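PDB 6JYZ: putative secreted endoglycosylceramidase from Rhodococcus hoagii, which probably hydrolyses O-glycosidic bonds of glycosphingolipids, acting as an endogalactosylceramidase of glycosyl hydrolase family 5. Local coordinates for residues A[192-197]-A[238-243]; A[200-205]-A[245-250]. One frame throughout, in Å; residues are numbered along the deposited sequence.

Contact 1 of 2, residues A[192-197]-A[238-243]; sequences GVQGHL and GRFYQR
Phe240 meets Gln194 and Leu197 where two neighbouring helices of the (beta/alpha)8 barrel of glycosyl hydrolase family 5, 193-206 and 230-251, lean on each other. The short segments cross at -45° with axes 10.6 Å apart, so long side chains rather than backbones bridge the gap. The tight part is buried. With CG anti to the backbone N (chi1 159°), Phe240 swings its ring towards helix 193-206. The extended chain of Gln194 brings CG to 3.8 Å from Phe240 CD1, and its amide plane stands nearly perpendicular to the ring. At the far end of the ring, CD2 of Leu197 lies 3.8 Å from Phe240 CZ, the two side chains crossing at about a right angle. Phe186 of helix 177-187 joins this buried cluster, meeting Phe240 edge-to-face and touching both Gln194 and Leu197. The other side is more open to solvent. Here Arg243 reaches across beside Gln194, its chain bent at chi3, to the turn around Gly195. Asp189 ties the two helices together, forming a salt bridge with Arg243 NH1 through OD2 and accepting the Gly195 backbone N-H at OD1. The other terminal nitrogen, Arg243 NH2, rests 3.5 Å from Gly195 CA.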
loop_
_atom_site.group_PDB
_atom_site.type_symbol
_atom_site.label_atom_id
_atom_site.label_comp_id
_atom_site.label_asym_id
_atom_site.label_seq_id
_atom_site.Cartn_x
_atom_site.Cartn_y
_atom_site.Cartn_z
ATOM N N GLY A 192 20.935 -15.800 -9.528
ATOM C CA GLY A 192 20.514 -15.767 -8.123
ATOM C C GLY A 192 19.829 -14.478 -7.707
ATOM O O GLY A 192 19.693 -14.252 -6.496
ATOM N N VAL A 193 19.288 -13.673 -8.607
ATOM C CA VAL A 193 18.761 -12.371 -8.175
ATOM C C VAL A 193 17.526 -12.540 -7.291
ATOM O O VAL A 193 17.340 -11.724 -6.385
ATOM C CB VAL A 193 18.446 -11.405 -9.318
ATOM C CG1 VAL A 193 19.711 -11.035 -10.082
ATOM C CG2 VAL A 193 17.379 -11.934 -10.307
ATOM N N GLN A 194 16.698 -13.557 -7.508
ATOM C CA GLN A 194 15.573 -13.735 -6.623
ATOM C C GLN A 194 16.042 -14.189 -5.242
ATOM O O GLN A 194 15.489 -13.709 -4.222
ATOM C CB GLN A 194 14.571 -14.723 -7.218
ATOM C CG GLN A 194 13.339 -14.916 -6.348
ATOM C CD GLN A 194 12.342 -15.916 -6.861
ATOM O OE1 GLN A 194 12.123 -16.019 -8.162
ATOM N NE2 GLN A 194 11.657 -16.549 -5.970
ATOM N N GLY A 195 17.046 -15.061 -5.152
ATOM C CA GLY A 195 17.580 -15.464 -3.831
ATOM C C GLY A 195 18.135 -14.238 -3.104
ATOM O O GLY A 195 17.998 -14.165 -1.872
ATOM N N HIS A 196 18.673 -13.270 -3.821
ATOM C CA HIS A 196 19.093 -12.025 -3.175
ATOM C C HIS A 196 17.934 -11.255 -2.556
ATOM O O HIS A 196 18.045 -10.760 -1.448
ATOM C CB HIS A 196 19.826 -11.118 -4.154
ATOM C CG HIS A 196 21.250 -11.493 -4.337
ATOM N ND1 HIS A 196 21.826 -12.289 -5.281
ATOM C CD2 HIS A 196 22.248 -10.940 -3.655
ATOM C CE1 HIS A 196 23.173 -12.300 -5.093
ATOM N NE2 HIS A 196 23.427 -11.461 -4.117
ATOM N N LEU A 197 16.823 -11.097 -3.286
ATOM C CA LEU A 197 15.687 -10.403 -2.686
ATOM C C LEU A 197 15.122 -11.187 -1.501
ATOM O O LEU A 197 14.733 -10.592 -0.477
ATOM C CB LEU A 197 14.590 -10.097 -3.732
ATOM C CG LEU A 197 13.402 -9.334 -3.148
ATOM C CD1 LEU A 197 13.857 -8.041 -2.445
ATOM C CD2 LEU A 197 12.366 -9.029 -4.236
ATOM N N GLY A 238 3.612 -16.683 -7.035
ATOM C CA GLY A 238 3.391 -17.438 -5.796
ATOM C C GLY A 238 4.639 -18.179 -5.378
ATOM O O GLY A 238 4.914 -18.279 -4.156
ATOM N N ARG A 239 5.413 -18.727 -6.305
ATOM C CA ARG A 239 6.636 -19.453 -5.943
ATOM C C ARG A 239 7.612 -18.520 -5.248
ATOM O O ARG A 239 8.237 -18.911 -4.233
ATOM C CB ARG A 239 7.288 -20.016 -7.197
ATOM C CG ARG A 239 8.378 -21.028 -6.903
ATOM C CD ARG A 239 9.090 -21.485 -8.191
ATOM N NE ARG A 239 8.174 -22.140 -9.128
ATOM C CZ ARG A 239 7.904 -23.448 -9.120
ATOM N NH1 ARG A 239 8.379 -24.229 -8.162
ATOM N NH2 ARG A 239 7.079 -23.951 -10.019
ATOM N N PHE A 240 7.724 -17.281 -5.680
ATOM C CA PHE A 240 8.536 -16.294 -5.017
ATOM C C PHE A 240 7.944 -16.000 -3.624
ATOM O O PHE A 240 8.707 -15.970 -2.622
ATOM C CB PHE A 240 8.612 -15.006 -5.837
ATOM C CG PHE A 240 9.006 -13.802 -5.004
ATOM C CD1 PHE A 240 10.278 -13.750 -4.410
ATOM C CD2 PHE A 240 8.131 -12.767 -4.769
ATOM C CE1 PHE A 240 10.688 -12.635 -3.623
ATOM C CE2 PHE A 240 8.504 -11.697 -3.963
ATOM C CZ PHE A 240 9.752 -11.622 -3.386
ATOM N N TYR A 241 6.656 -15.795 -3.496
ATOM C CA TYR A 241 6.106 -15.515 -2.183
ATOM C C TYR A 241 6.419 -16.656 -1.216
ATOM O O TYR A 241 6.757 -16.384 -0.049
ATOM C CB TYR A 241 4.602 -15.326 -2.239
ATOM C CG TYR A 241 4.102 -14.116 -2.992
ATOM C CD1 TYR A 241 4.838 -12.963 -3.124
ATOM C CD2 TYR A 241 2.831 -14.124 -3.557
ATOM C CE1 TYR A 241 4.354 -11.853 -3.829
ATOM C CE2 TYR A 241 2.287 -13.034 -4.206
ATOM C CZ TYR A 241 3.042 -11.901 -4.318
ATOM O OH TYR A 241 2.582 -10.774 -4.939
ATOM N N GLN A 242 6.304 -17.905 -1.659
ATOM C CA GLN A 242 6.567 -19.028 -0.750
ATOM C C GLN A 242 8.006 -18.969 -0.285
ATOM O O GLN A 242 8.273 -19.195 0.921
ATOM C CB GLN A 242 6.231 -20.306 -1.505
ATOM C CG GLN A 242 6.525 -21.551 -0.635
ATOM C CD GLN A 242 6.139 -22.798 -1.399
ATOM O OE1 GLN A 242 6.718 -23.066 -2.446
ATOM N NE2 GLN A 242 5.168 -23.493 -0.837
ATOM N N ARG A 243 8.956 -18.712 -1.166
ATOM C CA ARG A 243 10.362 -18.608 -0.751
ATOM C C ARG A 243 10.555 -17.445 0.215
ATOM O O ARG A 243 11.264 -17.615 1.230
ATOM C CB ARG A 243 11.241 -18.384 -1.982
ATOM C CG ARG A 243 11.458 -19.600 -2.851
ATOM C CD ARG A 243 12.434 -19.265 -3.982
ATOM N NE ARG A 243 13.822 -18.987 -3.513
ATOM C CZ ARG A 243 14.955 -18.742 -4.318
ATOM N NH1 ARG A 243 14.807 -18.629 -5.613
ATOM N NH2 ARG A 243 16.185 -18.645 -3.820
#

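Contact 2 of 2, residues A[200-205]-A[245-250]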
loop_
_atom_site.group_PDB
_atom_site.type_symbol
_atom_site.label_atom_id
_atom_site.label_comp_id
_atom_site.label_asym_id
_atom_site.label_seq_id
_atom_site.Cartn_x
_atom_site.Cartn_y
_atom_site.Cartn_z
ATOM N N THR A 200 17.356 -10.464 1.360
ATOM C CA THR A 200 17.152 -9.087 1.790
ATOM C C THR A 200 15.854 -8.968 2.630
ATOM O O THR A 200 15.845 -8.306 3.680
ATOM C CB THR A 200 17.155 -8.141 0.573
ATOM O OG1 THR A 200 18.467 -8.177 0.018
ATOM C CG2 THR A 200 16.722 -6.732 0.937
ATOM N N TRP A 201 14.778 -9.624 2.196
ATOM C CA TRP A 201 13.550 -9.610 2.986
ATOM C C TRP A 201 13.773 -10.235 4.348
ATOM O O TRP A 201 13.294 -9.726 5.351
ATOM C CB TRP A 201 12.412 -10.381 2.279
ATOM C CG TRP A 201 11.348 -9.477 1.732
ATOM C CD1 TRP A 201 10.839 -9.459 0.460
ATOM C CD2 TRP A 201 10.615 -8.469 2.471
ATOM N NE1 TRP A 201 9.834 -8.525 0.354
ATOM C CE2 TRP A 201 9.683 -7.881 1.592
ATOM C CE3 TRP A 201 10.690 -7.990 3.803
ATOM C CZ2 TRP A 201 8.819 -6.844 1.991
ATOM C CZ3 TRP A 201 9.843 -6.956 4.168
ATOM C CH2 TRP A 201 8.934 -6.361 3.267
ATOM N N ALA A 202 14.480 -11.358 4.419
ATOM C CA ALA A 202 14.745 -12.013 5.717
ATOM C C ALA A 202 15.525 -11.064 6.626
ATOM O O ALA A 202 15.172 -10.906 7.819
ATOM C CB ALA A 202 15.490 -13.303 5.477
ATOM N N ARG A 203 16.533 -10.401 6.063
ATOM C CA ARG A 203 17.360 -9.478 6.864
ATOM C C ARG A 203 16.487 -8.340 7.364
ATOM O O ARG A 203 16.624 -7.893 8.513
ATOM C CB ARG A 203 18.513 -8.959 6.006
ATOM C CG ARG A 203 19.556 -10.053 5.785
ATOM C CD ARG A 203 20.534 -9.573 4.728
ATOM N NE ARG A 203 21.658 -10.519 4.665
ATOM C CZ ARG A 203 22.679 -10.328 3.871
ATOM N NH1 ARG A 203 22.692 -9.427 2.921
ATOM N NH2 ARG A 203 23.749 -11.126 4.044
ATOM N N LEU A 204 15.575 -7.806 6.535
ATOM C CA LEU A 204 14.719 -6.707 6.981
ATOM C C LEU A 204 13.715 -7.172 8.006
ATOM O O LEU A 204 13.479 -6.431 8.992
ATOM C CB LEU A 204 14.039 -6.097 5.741
ATOM C CG LEU A 204 13.166 -4.878 6.053
ATOM C CD1 LEU A 204 13.991 -3.758 6.704
ATOM C CD2 LEU A 204 12.486 -4.372 4.803
ATOM N N ALA A 205 13.130 -8.362 7.840
ATOM C CA ALA A 205 12.183 -8.808 8.851
ATOM C C ALA A 205 12.887 -8.956 10.186
ATOM O O ALA A 205 12.270 -8.711 11.241
ATOM C CB ALA A 205 11.563 -10.140 8.424
ATOM N N ILE A 245 8.356 -16.011 2.244
ATOM C CA ILE A 245 7.690 -16.268 3.536
ATOM C C ILE A 245 8.572 -17.227 4.338
ATOM O O ILE A 245 8.743 -16.992 5.568
ATOM C CB ILE A 245 6.301 -16.869 3.303
ATOM C CG1 ILE A 245 5.387 -15.816 2.699
ATOM C CG2 ILE A 245 5.708 -17.403 4.616
ATOM C CD1 ILE A 245 4.075 -16.379 2.105
ATOM N N ALA A 246 9.130 -18.283 3.746
ATOM C CA ALA A 246 9.913 -19.218 4.578
ATOM C C ALA A 246 11.120 -18.474 5.123
ATOM O O ALA A 246 11.501 -18.694 6.285
ATOM C CB ALA A 246 10.371 -20.391 3.706
ATOM N N ALA A 247 11.781 -17.622 4.360
ATOM C CA ALA A 247 12.969 -16.927 4.823
ATOM C C ALA A 247 12.600 -15.948 5.906
ATOM O O ALA A 247 13.329 -15.816 6.911
ATOM C CB ALA A 247 13.643 -16.251 3.662
ATOM N N ILE A 248 11.485 -15.225 5.760
ATOM C CA ILE A 248 11.036 -14.257 6.757
ATOM C C ILE A 248 10.685 -15.010 8.031
ATOM O O ILE A 248 11.052 -14.525 9.127
ATOM C CB ILE A 248 9.814 -13.500 6.188
ATOM C CG1 ILE A 248 10.338 -12.482 5.158
ATOM C CG2 ILE A 248 9.058 -12.795 7.299
ATOM C CD1 ILE A 248 9.184 -11.852 4.273
ATOM N N ARG A 249 9.977 -16.121 7.962
ATOM C CA ARG A 249 9.541 -16.764 9.210
ATOM C C ARG A 249 10.772 -17.260 9.953
ATOM O O ARG A 249 10.791 -17.186 11.210
ATOM C CB ARG A 249 8.622 -17.943 8.863
ATOM C CG ARG A 249 7.249 -17.499 8.344
ATOM C CD ARG A 249 6.440 -16.840 9.456
ATOM N NE ARG A 249 5.096 -16.388 8.996
ATOM C CZ ARG A 249 4.639 -15.143 9.054
ATOM N NH1 ARG A 249 5.350 -14.139 9.519
ATOM N NH2 ARG A 249 3.377 -14.945 8.637
ATOM N N GLN A 250 11.814 -17.719 9.280
ATOM C CA GLN A 250 13.037 -18.100 9.990
ATOM C C GLN A 250 13.697 -16.876 10.612
ATOM O O GLN A 250 14.181 -16.931 11.757
ATOM C CB GLN A 250 13.964 -18.811 9.002
ATOM C CG GLN A 250 15.307 -19.252 9.606
ATOM C CD GLN A 250 15.105 -20.258 10.703
ATOM O OE1 GLN A 250 14.358 -21.233 10.552
ATOM N NE2 GLN A 250 15.781 -20.015 11.825
#
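Ile248 packs against Trp201 and Ala205 from the neighbouring helix, and its two branches divide the work. From CB, the CG2 methyl stands anti to the backbone N and meets the CB of Ala205 at 3.8 Å. The other branch leaves beside the backbone N (chi1 -76°): CG1 passes 4.0 Å from the carbonyl oxygen of Trp201, a van der Waals approach. Beyond it the extended chain carries CD1 alongside the tryptophan, 4.1 Å from Trp201 CB and equally near CG and CD2 of the indole, the two side chains pointing the same way. The indole is held by a hydrogen bond from NE1 to the backbone oxygen of Leu219, and Tyr217 of strand 214-218 touches Trp201, Ala205 and Ile248 alike. On the partly exposed side, the Ala202 methyl sits 3.9 Å from Ala247 CB and 3.6 Å from Ala247 O. These small residues let the backbones come close: Ala202 CA and Ile248 CA are 4.5 Å apart, and the axes of the short segments approach to 8.0 Å at -29°. Larger apolar groups facing strands 119-124 and 214-218, with Ala202 and Ala247 between the helices towards the surface, fit the outer helical layer of a (beta/alpha)8 barrel.

Contacts 1 and 2 are successive parts of one interface between helices 193-206 and 230-251, with centres about 11 Å apart. The helices draw together along it: the axes of the short segments are 10.6 Å apart in contact 1 and 8.0 Å in contact 2, with angles of 45° and 29°. Strand 214-218 lies between the two helices in sequence. As barrel helices run opposite to their strands, contact 1, at the start of helix 193-206, lies nearer the carboxy-terminal strand ends, where enzymes of this family carry their active site, and contact 2 lies nearer the opposite end. Both belong to the barrel's outer layer. Their centres lie about 20 and 19 Å from the centre of the chain.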